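Local coordinates for protein adenylation domain (Streptomyces sp., PDB 5N9X) that belongs to the ANL family of AMP-binding enzymes and holds adenosine-5'-triphosphate and threonine together in its ligand pockets, at residues G17-L23 / H181-T185; I82-L86 / I218-L222; V268-D274 / P295-F300; D334-P340 / R411-V417; G343-V349 / G362-G368. All coordinates share one frame; numbering follows the deposited sequence.

Contact 1: G17-L23 / H181-T185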
# COMPACT_ATOMS: atom_id res chain seq x y z
N GLY A 17 -18.44 5.51 -13.99
CA GLY A 17 -19.67 5.01 -13.40
C GLY A 17 -19.61 4.68 -11.92
O GLY A 17 -18.68 5.03 -11.21
N ALA A 18 -20.63 3.97 -11.45
CA ALA A 18 -20.78 3.68 -10.04
C ALA A 18 -19.80 2.62 -9.52
O ALA A 18 -19.35 2.69 -8.38
CB ALA A 18 -22.22 3.24 -9.77
N THR A 19 -19.45 1.65 -10.36
CA THR A 19 -18.66 0.52 -9.89
C THR A 19 -17.37 0.30 -10.71
O THR A 19 -17.16 0.94 -11.74
CB THR A 19 -19.51 -0.77 -9.91
OG1 THR A 19 -19.67 -1.20 -11.27
CG2 THR A 19 -20.88 -0.50 -9.33
N LEU A 20 -16.52 -0.60 -10.23
CA LEU A 20 -15.30 -0.97 -10.95
C LEU A 20 -15.65 -1.78 -12.23
O LEU A 20 -15.02 -1.65 -13.27
CB LEU A 20 -14.36 -1.76 -10.02
CG LEU A 20 -13.81 -0.98 -8.82
CD1 LEU A 20 -13.07 -1.88 -7.82
CD2 LEU A 20 -12.91 0.19 -9.26
N VAL A 21 -16.69 -2.59 -12.13
CA VAL A 21 -17.21 -3.33 -13.26
C VAL A 21 -17.59 -2.34 -14.39
O VAL A 21 -17.22 -2.53 -15.54
CB VAL A 21 -18.43 -4.19 -12.82
CG1 VAL A 21 -19.25 -4.67 -14.00
CG2 VAL A 21 -17.97 -5.36 -11.93
N ASP A 22 -18.31 -1.27 -14.03
CA ASP A 22 -18.69 -0.23 -14.97
C ASP A 22 -17.44 0.37 -15.63
O ASP A 22 -17.39 0.52 -16.86
CB ASP A 22 -19.47 0.90 -14.28
CG ASP A 22 -20.87 0.47 -13.79
OD1 ASP A 22 -21.52 -0.38 -14.44
OD2 ASP A 22 -21.31 1.05 -12.77
N LEU A 23 -16.45 0.72 -14.81
CA LEU A 23 -15.22 1.33 -15.31
C LEU A 23 -14.52 0.46 -16.33
O LEU A 23 -14.13 0.94 -17.40
CB LEU A 23 -14.24 1.68 -14.18
CG LEU A 23 -14.71 2.66 -13.09
CD1 LEU A 23 -13.62 2.88 -12.04
CD2 LEU A 23 -15.25 4.01 -13.61
N HIS A 181 -17.06 -0.77 -3.99
CA HIS A 181 -16.95 -0.25 -5.35
C HIS A 181 -16.98 1.27 -5.37
O HIS A 181 -16.10 1.90 -5.95
CB HIS A 181 -18.07 -0.83 -6.23
CG HIS A 181 -17.78 -2.21 -6.74
ND1 HIS A 181 -16.98 -2.45 -7.85
CD2 HIS A 181 -18.18 -3.43 -6.30
CE1 HIS A 181 -16.90 -3.75 -8.06
NE2 HIS A 181 -17.62 -4.37 -7.13
N GLY A 182 -17.99 1.86 -4.73
CA GLY A 182 -18.09 3.29 -4.57
C GLY A 182 -16.93 3.93 -3.82
O GLY A 182 -16.58 5.09 -4.09
N ASN A 183 -16.32 3.21 -2.89
CA ASN A 183 -15.09 3.73 -2.30
C ASN A 183 -14.02 3.88 -3.39
O ASN A 183 -13.48 4.98 -3.58
CB ASN A 183 -14.55 2.85 -1.17
CG ASN A 183 -15.50 2.73 0.03
OD1 ASN A 183 -15.62 1.67 0.59
ND2 ASN A 183 -16.12 3.84 0.45
N VAL A 184 -13.71 2.80 -4.11
CA VAL A 184 -12.71 2.89 -5.16
C VAL A 184 -13.05 3.89 -6.28
O VAL A 184 -12.17 4.63 -6.73
CB VAL A 184 -12.40 1.54 -5.85
CG1 VAL A 184 -11.08 1.67 -6.58
CG2 VAL A 184 -12.31 0.42 -4.85
N THR A 185 -14.30 3.89 -6.75
CA THR A 185 -14.65 4.82 -7.81
C THR A 185 -14.54 6.26 -7.28
O THR A 185 -14.10 7.14 -8.02
CB THR A 185 -16.06 4.51 -8.46
OG1 THR A 185 -17.11 4.53 -7.48
CG2 THR A 185 -16.04 3.16 -9.16
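Gly17 and Ala18, where the modelled chain begins, rest their carbonyls against Thr185 of helix 181-191, just ahead of a capping box that opens helix 20-30. Ala18 O lies 3.0 Å from Thr185 OG1, but His181 O, one turn back, competes for the same hydroxyl proton, so either carbonyl may receive it. Thr19 is the N-cap. Its OG1 stands between the backbone N and the carbonyl carbon (chi1 74°), which brings it to Asp22 N at 3.1 Å; in return Thr19 N donates to Asp22 OD2, reaching the carboxylate on its anti side and well out of its plane. Leu20 makes a well-defined polar bond across the interface: its N-H, in the first turn of the helix, runs nearly straight (163°) to His181 ND1, with Leu20 N 3.0 Å from that atom and 22° out of the imidazole plane. As ND1 accepts here, a neutral ring would probably carry its proton on NE2. Beyond this bond the Leu20 side chain crosses Val184 at about a right angle. Val21 skirts the imidazole, which Leu89 of helix 79-90 also touches. Leu23, a turn further on, closes the interface with CD1 3.8 Å from Thr185 CG2.

Contact 2: I82-L86 / I218-L222; sequences IAAML and IWGAL
Ile82, Met85 and Leu86 meet Ile218, Trp219 and Leu222 in a helix-helix contact without hydrogen bonds, built from apolar side chains and one Met-aromatic pair, in which segments 82-86 and 218-222, on helices 79-90 and 213-222, run nearly perpendicular in the buried core of the AMP-binding fold. The short axes stand 84° apart and come no closer than 13.3 Å. Backbones so far apart cannot touch, and the gap is bridged by long side chains. Ile82 and Ile218 point at one another tip to tip, Ile82 CD1 ending 4.1 Å from Ile218 CG1. Met85 also comes head-on at Ile218. Its CG leaves anti to the backbone N (chi1 167°), and two further bends turn the methyl toward the isoleucine, where Met85 CE lies 3.6 Å from Ile218 CD1. The same folding sets the sulfur beside the indole: Met85 SD is 5.5 Å from the centroid of the Trp219 five-membered ring, approaching obliquely, 67° off the ring normal. One indole face is lined by Ile218 CG2 from its own helix, so the isoleucine packs against both methionine and tryptophan. Leu222 meets the branches of Ile82 and Leu86 more loosely. Around this layer, Leu49 of helix 46-62 packs on Leu86, while Leu20 and Phe24 of helix 20-30 press on Trp219. Leu86 and Trp219 slide past each other in opposite directions, which brings Leu86 CD2 to 3.6 Å from CH2 at the far end of the Trp219 indole.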
# COMPACT_ATOMS: atom_id res chain seq x y z
N ILE A 82 -5.56 -11.65 -12.86
CA ILE A 82 -6.29 -10.44 -13.17
C ILE A 82 -7.69 -10.77 -13.71
O ILE A 82 -8.70 -10.14 -13.30
CB ILE A 82 -5.54 -9.56 -14.22
CG1 ILE A 82 -4.19 -9.08 -13.67
CG2 ILE A 82 -6.40 -8.41 -14.66
CD1 ILE A 82 -4.32 -8.16 -12.43
N ALA A 83 -7.74 -11.72 -14.64
CA ALA A 83 -9.01 -12.09 -15.24
C ALA A 83 -9.93 -12.72 -14.18
O ALA A 83 -11.13 -12.44 -14.14
CB ALA A 83 -8.78 -13.06 -16.42
N ALA A 84 -9.36 -13.54 -13.30
CA ALA A 84 -10.11 -14.07 -12.19
C ALA A 84 -10.66 -12.94 -11.32
O ALA A 84 -11.81 -13.00 -10.85
CB ALA A 84 -9.25 -15.01 -11.35
N MET A 85 -9.87 -11.91 -11.09
CA MET A 85 -10.34 -10.90 -10.16
C MET A 85 -11.48 -10.11 -10.82
O MET A 85 -12.45 -9.74 -10.16
CB MET A 85 -9.18 -10.02 -9.69
CG MET A 85 -9.61 -8.77 -8.97
SD MET A 85 -9.62 -7.39 -10.13
CE MET A 85 -8.01 -6.70 -9.75
N LEU A 86 -11.40 -9.88 -12.12
CA LEU A 86 -12.49 -9.22 -12.83
C LEU A 86 -13.73 -10.10 -12.81
O LEU A 86 -14.83 -9.62 -12.57
CB LEU A 86 -12.11 -8.89 -14.26
CG LEU A 86 -11.00 -7.86 -14.40
CD1 LEU A 86 -10.43 -7.86 -15.82
CD2 LEU A 86 -11.54 -6.50 -14.05
N ILE A 218 -3.68 -1.42 -10.74
CA ILE A 218 -4.54 -2.13 -11.68
C ILE A 218 -5.61 -1.23 -12.32
O ILE A 218 -5.76 -1.18 -13.56
CB ILE A 218 -5.27 -3.33 -10.98
CG1 ILE A 218 -4.28 -4.45 -10.64
CG2 ILE A 218 -6.43 -3.83 -11.82
CD1 ILE A 218 -4.69 -5.29 -9.37
N TRP A 219 -6.33 -0.50 -11.46
CA TRP A 219 -7.46 0.28 -11.92
C TRP A 219 -7.03 1.61 -12.51
O TRP A 219 -7.74 2.18 -13.35
CB TRP A 219 -8.46 0.44 -10.78
CG TRP A 219 -9.15 -0.85 -10.62
CD1 TRP A 219 -8.98 -1.77 -9.61
CD2 TRP A 219 -10.06 -1.45 -11.55
NE1 TRP A 219 -9.75 -2.87 -9.84
CE2 TRP A 219 -10.43 -2.70 -11.02
CE3 TRP A 219 -10.61 -1.04 -12.77
CZ2 TRP A 219 -11.33 -3.56 -11.68
CZ3 TRP A 219 -11.50 -1.87 -13.42
CH2 TRP A 219 -11.85 -3.12 -12.88
N GLY A 220 -5.87 2.11 -12.11
CA GLY A 220 -5.25 3.22 -12.81
C GLY A 220 -5.23 2.92 -14.31
O GLY A 220 -5.68 3.72 -15.13
N ALA A 221 -4.74 1.72 -14.64
CA ALA A 221 -4.65 1.25 -16.02
C ALA A 221 -5.99 0.88 -16.65
O ALA A 221 -6.36 1.39 -17.71
CB ALA A 221 -3.72 0.07 -16.09
N LEU A 222 -6.71 -0.03 -16.01
CA LEU A 222 -7.87 -0.65 -16.61
C LEU A 222 -9.10 0.27 -16.71
O LEU A 222 -10.03 -0.00 -17.47
CB LEU A 222 -8.23 -1.91 -15.81
CG LEU A 222 -7.36 -3.17 -15.94
CD1 LEU A 222 -8.10 -4.37 -15.37
CD2 LEU A 222 -6.88 -3.43 -17.39

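Contact 3: V268-D274 / P295-F300; sequences VLGEGID and PWAKRF
Asp274 and Phe300 touch only through their side chains, their CA atoms lying 8.8 Å apart, for the backbones of 268-274 and 295-300 stay well separated; helix 258-271 gives way at Gly272, the first residue past it, whose positive phi turns the chain so that Ile273 N can bond back to Val268 O. Side chains fill the interval. Val268 meets Phe300 at its ring edge, CG1 of the valine 3.7 Å from CZ of the phenylalanine and in the plane of the ring. Phe300 in turn sets its CD2 over the centre of the Trp296 indole, one turn back in its own helix, and Val268 touches that indole obliquely with its other methyl. Leu269 crosses Pro295 at about a right angle, its CD2 3.7 Å from the proline CB. These two helices belong to consecutive beta-alpha-beta crossovers, since helix 258-271 links parallel strands 253-256 and 280-284 and helix 290-300 links 280-284 to 306-310; the contact packs the end of one connection against the end of the next. Toward solvent the character becomes polar. The Arg299 chain bends at chi2 and chi3 and brings NH2 to Asp274 OD1 at 2.9 Å, a salt bridge with the oxygen in the guanidinium plane but the nitrogen on the anti side of the carboxylate. A second, weak bond runs from Arg299 NH2 to Ile273 O at 3.4 Å, so one nitrogen serves two acceptors. Asp274 OD1 also sits at the edge of the Phe300 ring, its carboxylate turned only 15° from the ring plane.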
# COMPACT_ATOMS: atom_id res chain seq x y z
N VAL A 268 19.22 2.77 -10.98
CA VAL A 268 19.13 3.66 -12.14
C VAL A 268 20.39 4.51 -12.28
O VAL A 268 20.98 4.61 -13.35
CB VAL A 268 17.87 4.58 -12.04
CG1 VAL A 268 17.96 5.74 -13.02
CG2 VAL A 268 16.59 3.78 -12.25
N LEU A 269 20.83 5.09 -11.17
CA LEU A 269 22.03 5.92 -11.16
C LEU A 269 23.30 5.12 -11.43
O LEU A 269 24.22 5.62 -12.11
CB LEU A 269 22.15 6.66 -9.82
CG LEU A 269 21.43 8.01 -9.65
CD1 LEU A 269 20.11 8.06 -10.38
CD2 LEU A 269 21.24 8.36 -8.15
N GLY A 270 23.39 3.91 -10.90
CA GLY A 270 24.58 3.08 -11.10
C GLY A 270 24.81 2.64 -12.55
O GLY A 270 25.89 2.83 -13.11
N GLU A 271 23.78 2.06 -13.15
CA GLU A 271 23.85 1.64 -14.55
C GLU A 271 23.64 2.84 -15.51
O GLU A 271 23.86 2.74 -16.71
CB GLU A 271 22.82 0.53 -14.80
CG GLU A 271 22.83 -0.04 -16.22
CD GLU A 271 22.38 -1.49 -16.29
OE1 GLU A 271 22.92 -2.31 -15.51
OE2 GLU A 271 21.50 -1.80 -17.13
N GLY A 272 23.22 3.99 -14.98
CA GLY A 272 23.03 5.16 -15.82
C GLY A 272 21.82 5.03 -16.73
O GLY A 272 21.82 5.44 -17.90
N ILE A 273 20.77 4.45 -16.19
CA ILE A 273 19.60 4.24 -17.01
C ILE A 273 18.83 5.55 -17.23
O ILE A 273 18.74 6.41 -16.34
CB ILE A 273 18.70 3.18 -16.39
CG1 ILE A 273 19.47 1.86 -16.28
CG2 ILE A 273 17.44 3.01 -17.22
CD1 ILE A 273 18.75 0.78 -15.44
N ASP A 274 18.30 5.74 -18.44
CA ASP A 274 17.45 6.89 -18.67
C ASP A 274 16.00 6.42 -18.74
O ASP A 274 15.72 5.31 -19.20
CB ASP A 274 17.86 7.64 -19.94
CG ASP A 274 17.25 9.04 -20.02
OD1 ASP A 274 17.25 9.76 -18.99
OD2 ASP A 274 16.78 9.41 -21.12
N PRO A 295 18.95 12.39 -4.65
CA PRO A 295 19.75 11.83 -5.76
C PRO A 295 18.97 11.72 -7.06
O PRO A 295 19.50 12.05 -8.12
CB PRO A 295 20.14 10.44 -5.26
CG PRO A 295 19.94 10.46 -3.80
CD PRO A 295 18.84 11.44 -3.53
N TRP A 296 17.72 11.27 -6.97
CA TRP A 296 16.84 11.30 -8.14
C TRP A 296 16.77 12.69 -8.76
O TRP A 296 16.96 12.85 -9.96
CB TRP A 296 15.44 10.86 -7.78
CG TRP A 296 14.54 10.67 -8.97
CD1 TRP A 296 13.71 11.59 -9.52
CD2 TRP A 296 14.39 9.48 -9.74
NE1 TRP A 296 13.04 11.05 -10.59
CE2 TRP A 296 13.45 9.75 -10.75
CE3 TRP A 296 14.95 8.21 -9.67
CZ2 TRP A 296 13.06 8.80 -11.69
CZ3 TRP A 296 14.57 7.26 -10.61
CH2 TRP A 296 13.63 7.56 -11.60
N ALA A 297 16.50 13.69 -7.92
CA ALA A 297 16.18 15.02 -8.42
C ALA A 297 17.36 15.70 -9.12
O ALA A 297 17.17 16.50 -10.03
CB ALA A 297 15.66 15.89 -7.28
N LYS A 298 18.58 15.37 -8.73
CA LYS A 298 19.69 15.97 -9.46
C LYS A 298 19.84 15.40 -10.87
O LYS A 298 20.29 16.11 -11.77
CB LYS A 298 21.01 15.81 -8.69
CG LYS A 298 21.81 17.08 -8.75
CD LYS A 298 23.25 16.84 -9.18
CE LYS A 298 24.18 17.91 -8.62
NZ LYS A 298 25.61 17.58 -8.95
N ARG A 299 19.45 14.14 -11.07
CA ARG A 299 19.57 13.51 -12.39
C ARG A 299 18.49 13.90 -13.37
O ARG A 299 18.78 14.22 -14.52
CB ARG A 299 19.59 11.99 -12.30
CG ARG A 299 20.95 11.43 -12.64
CD ARG A 299 21.19 11.45 -14.16
NE ARG A 299 20.42 10.48 -14.94
CZ ARG A 299 19.75 10.76 -16.06
NH1 ARG A 299 19.65 12.01 -16.49
NH2 ARG A 299 19.11 9.81 -16.73
N PHE A 300 17.25 13.86 -12.90
CA PHE A 300 16.07 14.08 -13.74
C PHE A 300 15.39 15.42 -13.48
O PHE A 300 14.51 15.84 -14.22
CB PHE A 300 15.06 12.96 -13.51
CG PHE A 300 15.60 11.59 -13.72
CD1 PHE A 300 15.81 11.10 -15.01
CD2 PHE A 300 15.93 10.80 -12.65
CE1 PHE A 300 16.31 9.81 -15.20
CE2 PHE A 300 16.44 9.53 -12.84
CZ PHE A 300 16.63 9.04 -14.12

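Contact 4: D334-P340 / R411-V417; sequences DSVIGRP and RAGGDLV
Ile337 and Gly338 both face Leu416 in a classic beta bulge, the tightly packed heart of an antiparallel pairing between strands 336-340 and 416-421. Leu416 O accepts two N-H groups, from Ile337 N at 3.0 Å and from Gly338 N at 3.2 Å, and Leu416 N returns a bond to Gly338 O. Before the bulge Val336 lies opposite Val417; after it the register has slipped by one residue. Ile337 carries CG1 between its backbone N and carbonyl carbon (chi1 68°), a rotation that lays this atom 3.5 Å from Leu416 CB. The side chain of Ile337 stands about 4 Å from the bound adenosine-5'-triphosphate, which puts the irregularity beside the nucleotide. Pro340 flanks Leu416 from further along the strand.

The other side is looser, more exposed and charged. A type II turn from Arg411 to Gly414 precedes the strand, and the exposed Arg339 reaches its Gly413-Gly414 end. The salt bridge of this arginine with Asp415 is long, 3.8 Å from Arg339 NH2 to Asp415 OD1: the oxygen rides over one face of the guanidinium, so charge alone draws the groups together. Arg411 packs against hydrocarbon, Val417 CG2 covering one guanidinium face. Asp334, with opposite charge, stays beyond bonding distance of it, and Arg411 NH1 instead lies 3.4 Å from Val336 CG2.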
# COMPACT_ATOMS: atom_id res chain seq x y z
N ASP A 334 11.48 18.24 6.08
CA ASP A 334 10.08 18.00 6.37
C ASP A 334 9.41 17.08 5.34
O ASP A 334 9.70 17.12 4.13
CB ASP A 334 9.32 19.33 6.48
CG ASP A 334 9.35 19.90 7.89
OD1 ASP A 334 8.72 19.29 8.78
OD2 ASP A 334 9.99 20.97 8.12
N SER A 335 8.50 16.24 5.84
CA SER A 335 7.72 15.33 5.03
C SER A 335 6.35 15.90 4.66
O SER A 335 5.37 15.72 5.39
CB SER A 335 7.53 14.01 5.76
OG SER A 335 7.13 12.99 4.86
N VAL A 336 6.27 16.57 3.52
CA VAL A 336 4.99 17.17 3.11
C VAL A 336 4.10 16.15 2.39
O VAL A 336 4.52 15.54 1.39
CB VAL A 336 5.20 18.38 2.20
CG1 VAL A 336 3.92 19.20 2.10
CG2 VAL A 336 6.33 19.25 2.75
N ILE A 337 2.89 15.96 2.91
CA ILE A 337 1.93 15.05 2.31
C ILE A 337 0.85 15.85 1.60
O ILE A 337 0.06 15.30 0.85
CB ILE A 337 1.28 14.08 3.35
CG1 ILE A 337 0.38 14.82 4.34
CG2 ILE A 337 2.34 13.30 4.08
CD1 ILE A 337 0.10 14.05 5.61
N GLY A 338 0.83 17.16 1.84
CA GLY A 338 -0.02 18.06 1.07
C GLY A 338 -1.45 18.22 1.57
O GLY A 338 -1.66 18.39 2.77
N ARG A 339 -2.43 18.18 0.67
CA ARG A 339 -3.85 18.33 1.03
C ARG A 339 -4.67 17.06 0.83
O ARG A 339 -4.38 16.28 -0.06
CB ARG A 339 -4.49 19.45 0.21
CG ARG A 339 -5.34 20.41 1.04
CD ARG A 339 -5.51 21.75 0.35
NE ARG A 339 -4.62 22.74 0.94
CZ ARG A 339 -3.62 23.33 0.29
NH1 ARG A 339 -3.38 23.01 -0.98
NH2 ARG A 339 -2.85 24.22 0.90
N PRO A 340 -5.70 16.86 1.65
CA PRO A 340 -6.65 15.76 1.43
C PRO A 340 -7.20 15.73 0.00
O PRO A 340 -7.40 16.80 -0.57
CB PRO A 340 -7.75 16.06 2.45
CG PRO A 340 -7.01 16.68 3.60
CD PRO A 340 -5.93 17.53 2.95
N ARG A 411 0.77 23.31 8.15
CA ARG A 411 1.76 24.38 7.99
C ARG A 411 1.07 25.58 7.37
O ARG A 411 0.03 25.42 6.71
CB ARG A 411 2.96 23.94 7.10
CG ARG A 411 2.79 24.23 5.58
CD ARG A 411 3.80 23.50 4.66
NE ARG A 411 5.11 23.32 5.29
CZ ARG A 411 6.22 22.91 4.67
NH1 ARG A 411 6.20 22.63 3.37
NH2 ARG A 411 7.35 22.78 5.36
N ALA A 412 1.62 26.77 7.58
CA ALA A 412 1.14 27.98 6.90
C ALA A 412 1.13 27.72 5.40
O ALA A 412 2.14 27.30 4.84
CB ALA A 412 2.01 29.18 7.22
N GLY A 413 -0.01 27.98 4.77
CA GLY A 413 -0.16 27.68 3.37
C GLY A 413 -1.16 26.56 3.19
O GLY A 413 -1.65 26.32 2.07
N GLY A 414 -1.47 25.86 4.28
CA GLY A 414 -2.52 24.86 4.26
C GLY A 414 -2.10 23.43 3.97
O GLY A 414 -2.96 22.53 3.96
N ASP A 415 -0.80 23.19 3.74
CA ASP A 415 -0.29 21.83 3.50
C ASP A 415 -0.16 21.02 4.77
O ASP A 415 0.20 21.55 5.82
CB ASP A 415 1.08 21.85 2.80
CG ASP A 415 0.97 22.02 1.32
OD1 ASP A 415 -0.07 21.63 0.77
OD2 ASP A 415 1.93 22.51 0.70
N LEU A 416 -0.41 19.72 4.67
CA LEU A 416 -0.13 18.85 5.79
C LEU A 416 1.32 18.37 5.75
O LEU A 416 1.87 18.08 4.69
CB LEU A 416 -1.09 17.67 5.81
CG LEU A 416 -2.54 18.12 5.92
CD1 LEU A 416 -3.48 16.93 6.08
CD2 LEU A 416 -2.68 19.07 7.10
N VAL A 417 1.95 18.36 6.91
CA VAL A 417 3.27 17.79 7.08
C VAL A 417 3.11 16.59 8.01
O VAL A 417 2.46 16.69 9.04
CB VAL A 417 4.27 18.81 7.67
CG1 VAL A 417 5.64 18.16 7.89
CG2 VAL A 417 4.38 20.02 6.77

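Contact 5: G343-V349 / G362-G368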
# COMPACT_ATOMS: atom_id res chain seq x y z
N GLY A 343 -12.51 14.50 -2.29
CA GLY A 343 -13.66 13.95 -1.56
C GLY A 343 -13.69 14.17 -0.03
O GLY A 343 -14.75 14.14 0.59
N PHE A 344 -12.51 14.36 0.56
CA PHE A 344 -12.34 14.37 2.00
C PHE A 344 -12.61 15.66 2.73
O PHE A 344 -12.23 16.75 2.29
CB PHE A 344 -10.90 13.97 2.36
CG PHE A 344 -10.57 12.58 1.99
CD1 PHE A 344 -10.89 11.54 2.85
CD2 PHE A 344 -9.92 12.29 0.79
CE1 PHE A 344 -10.59 10.24 2.53
CE2 PHE A 344 -9.61 10.98 0.46
CZ PHE A 344 -9.95 9.96 1.33
N THR A 345 -13.21 15.53 3.91
CA THR A 345 -13.05 16.56 4.92
C THR A 345 -12.21 15.94 6.05
O THR A 345 -12.16 14.72 6.19
CB THR A 345 -14.38 17.12 5.45
OG1 THR A 345 -15.04 16.12 6.22
CG2 THR A 345 -15.26 17.52 4.32
N HIS A 346 -11.55 16.77 6.84
CA HIS A 346 -10.62 16.28 7.84
C HIS A 346 -10.55 17.16 9.08
O HIS A 346 -11.04 18.28 9.09
CB HIS A 346 -9.23 16.14 7.23
CG HIS A 346 -8.53 17.45 7.02
ND1 HIS A 346 -8.93 18.36 6.06
CD2 HIS A 346 -7.46 18.01 7.63
CE1 HIS A 346 -8.14 19.41 6.09
NE2 HIS A 346 -7.24 19.22 7.04
N ARG A 347 -9.92 16.62 10.12
CA ARG A 347 -9.66 17.31 11.38
C ARG A 347 -8.23 16.97 11.77
O ARG A 347 -7.72 15.90 11.42
CB ARG A 347 -10.66 16.86 12.47
CG ARG A 347 -12.06 17.50 12.42
CD ARG A 347 -12.91 17.15 13.66
NE ARG A 347 -12.53 17.92 14.86
CZ ARG A 347 -12.46 17.44 16.10
NH1 ARG A 347 -12.74 16.18 16.36
NH2 ARG A 347 -12.10 18.24 17.09
N ILE A 348 -7.57 17.86 12.49
CA ILE A 348 -6.30 17.57 13.12
C ILE A 348 -6.57 17.72 14.60
O ILE A 348 -6.85 18.82 15.06
CB ILE A 348 -5.19 18.52 12.65
CG1 ILE A 348 -5.20 18.61 11.12
CG2 ILE A 348 -3.85 18.04 13.15
CD1 ILE A 348 -4.23 19.64 10.52
N VAL A 349 -6.51 16.62 15.35
CA VAL A 349 -7.14 16.56 16.67
C VAL A 349 -6.15 16.35 17.83
O VAL A 349 -5.28 15.48 17.80
CB VAL A 349 -8.21 15.44 16.70
CG1 VAL A 349 -9.24 15.72 17.77
CG2 VAL A 349 -8.92 15.36 15.36
N GLY A 362 -1.19 16.94 15.63
CA GLY A 362 -2.34 16.28 16.21
C GLY A 362 -2.70 15.06 15.40
O GLY A 362 -2.07 14.80 14.37
N GLU A 363 -3.71 14.31 15.84
CA GLU A 363 -4.18 13.15 15.08
C GLU A 363 -5.06 13.51 13.88
O GLU A 363 -6.07 14.24 14.01
CB GLU A 363 -4.94 12.17 16.00
CG GLU A 363 -5.40 10.92 15.24
CD GLU A 363 -6.12 9.89 16.11
OE1 GLU A 363 -6.59 10.23 17.22
OE2 GLU A 363 -6.23 8.72 15.66
N LEU A 364 -4.71 12.99 12.71
CA LEU A 364 -5.53 13.23 11.52
C LEU A 364 -6.76 12.34 11.52
O LEU A 364 -6.65 11.13 11.74
CB LEU A 364 -4.72 13.03 10.25
CG LEU A 364 -5.48 13.03 8.92
CD1 LEU A 364 -5.73 14.44 8.44
CD2 LEU A 364 -4.67 12.29 7.90
N TRP A 365 -7.91 12.98 11.32
CA TRP A 365 -9.21 12.32 11.15
C TRP A 365 -9.66 12.58 9.71
O TRP A 365 -9.37 13.66 9.17
CB TRP A 365 -10.25 12.85 12.15
CG TRP A 365 -10.03 12.41 13.58
CD1 TRP A 365 -8.91 11.85 14.11
CD2 TRP A 365 -10.98 12.50 14.67
NE1 TRP A 365 -9.08 11.59 15.45
CE2 TRP A 365 -10.34 11.98 15.82
CE3 TRP A 365 -12.30 12.98 14.79
CZ2 TRP A 365 -10.98 11.92 17.07
CZ3 TRP A 365 -12.93 12.92 16.03
CH2 TRP A 365 -12.26 12.40 17.15
N LEU A 366 -10.35 11.61 9.10
CA LEU A 366 -10.79 11.73 7.70
C LEU A 366 -12.25 11.28 7.48
O LEU A 366 -12.68 10.21 7.92
CB LEU A 366 -9.86 10.92 6.77
CG LEU A 366 -8.36 11.23 6.68
CD1 LEU A 366 -7.62 10.15 5.90
CD2 LEU A 366 -8.11 12.61 6.04
N ALA A 367 -13.01 12.12 6.77
CA ALA A 367 -14.38 11.79 6.41
C ALA A 367 -14.57 11.93 4.90
O ALA A 367 -13.89 12.74 4.26
CB ALA A 367 -15.35 12.68 7.13
N GLY A 368 -15.52 11.17 4.34
CA GLY A 368 -15.82 11.27 2.92
C GLY A 368 -16.18 9.93 2.27
O GLY A 368 -16.19 8.89 2.93
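Val349 and Trp365 make a close side-chain contact near one end of an antiparallel ladder formed by strands 345-349 and 362-367. The valine meets the indole as a CH-pi interaction, Val349 CG2 lying 3.5 Å from the centroid of the Trp365 five-membered ring and only 5° off its normal. Arg347 runs alongside Trp365 in the same direction, its guanidinium nearly perpendicular to the indole (86°), with NH1 3.3 Å from CZ3 of the tryptophan. These groups are held in place by a further shell. A bend at chi3 turns the guanidinium of Arg347, NE and NH2 being held by Asp355 and Gly353, and His403 of strand 400-410 stacks on the indole. Beneath them lies the register itself: Thr345 with Ala367, Arg347 with Trp365 and Val349 with Glu363 are hydrogen-bonded pairs, each closed by two backbone bonds, the straightest being Trp365 N to Arg347 O (173°). The other face of the ladder carries His346, Ile348, Leu364 and Leu366. The indole's own N-H turns along its strand to Glu363, where Trp365 NE1 makes a weak bond, 3.3 Å long, to Glu363 OE1.

How the contacts relate
Two local clusters and one outlier make up the set. Contacts 1 and 2 interlock along the chain, their segments alternating, and touch through Leu20 and Trp219 with centres about 12 Å apart; together they join helices 20-30, 79-90, 181-191 and 213-222. Both close before contact 3 opens, and contact 3 closes before contacts 4 and 5 open. Contact 3 joins two helix ends farther out, its centre about 31 Å from that of contact 2 and 27 Å from that of contact 4. Contact 5 is nested within the loop that contact 4 closes, centres about 13 Å apart. Both belong to one branched mixed sheet near the nucleotide, where Pro340 meets His346 and Leu416 bridges to Ile348 and Leu364.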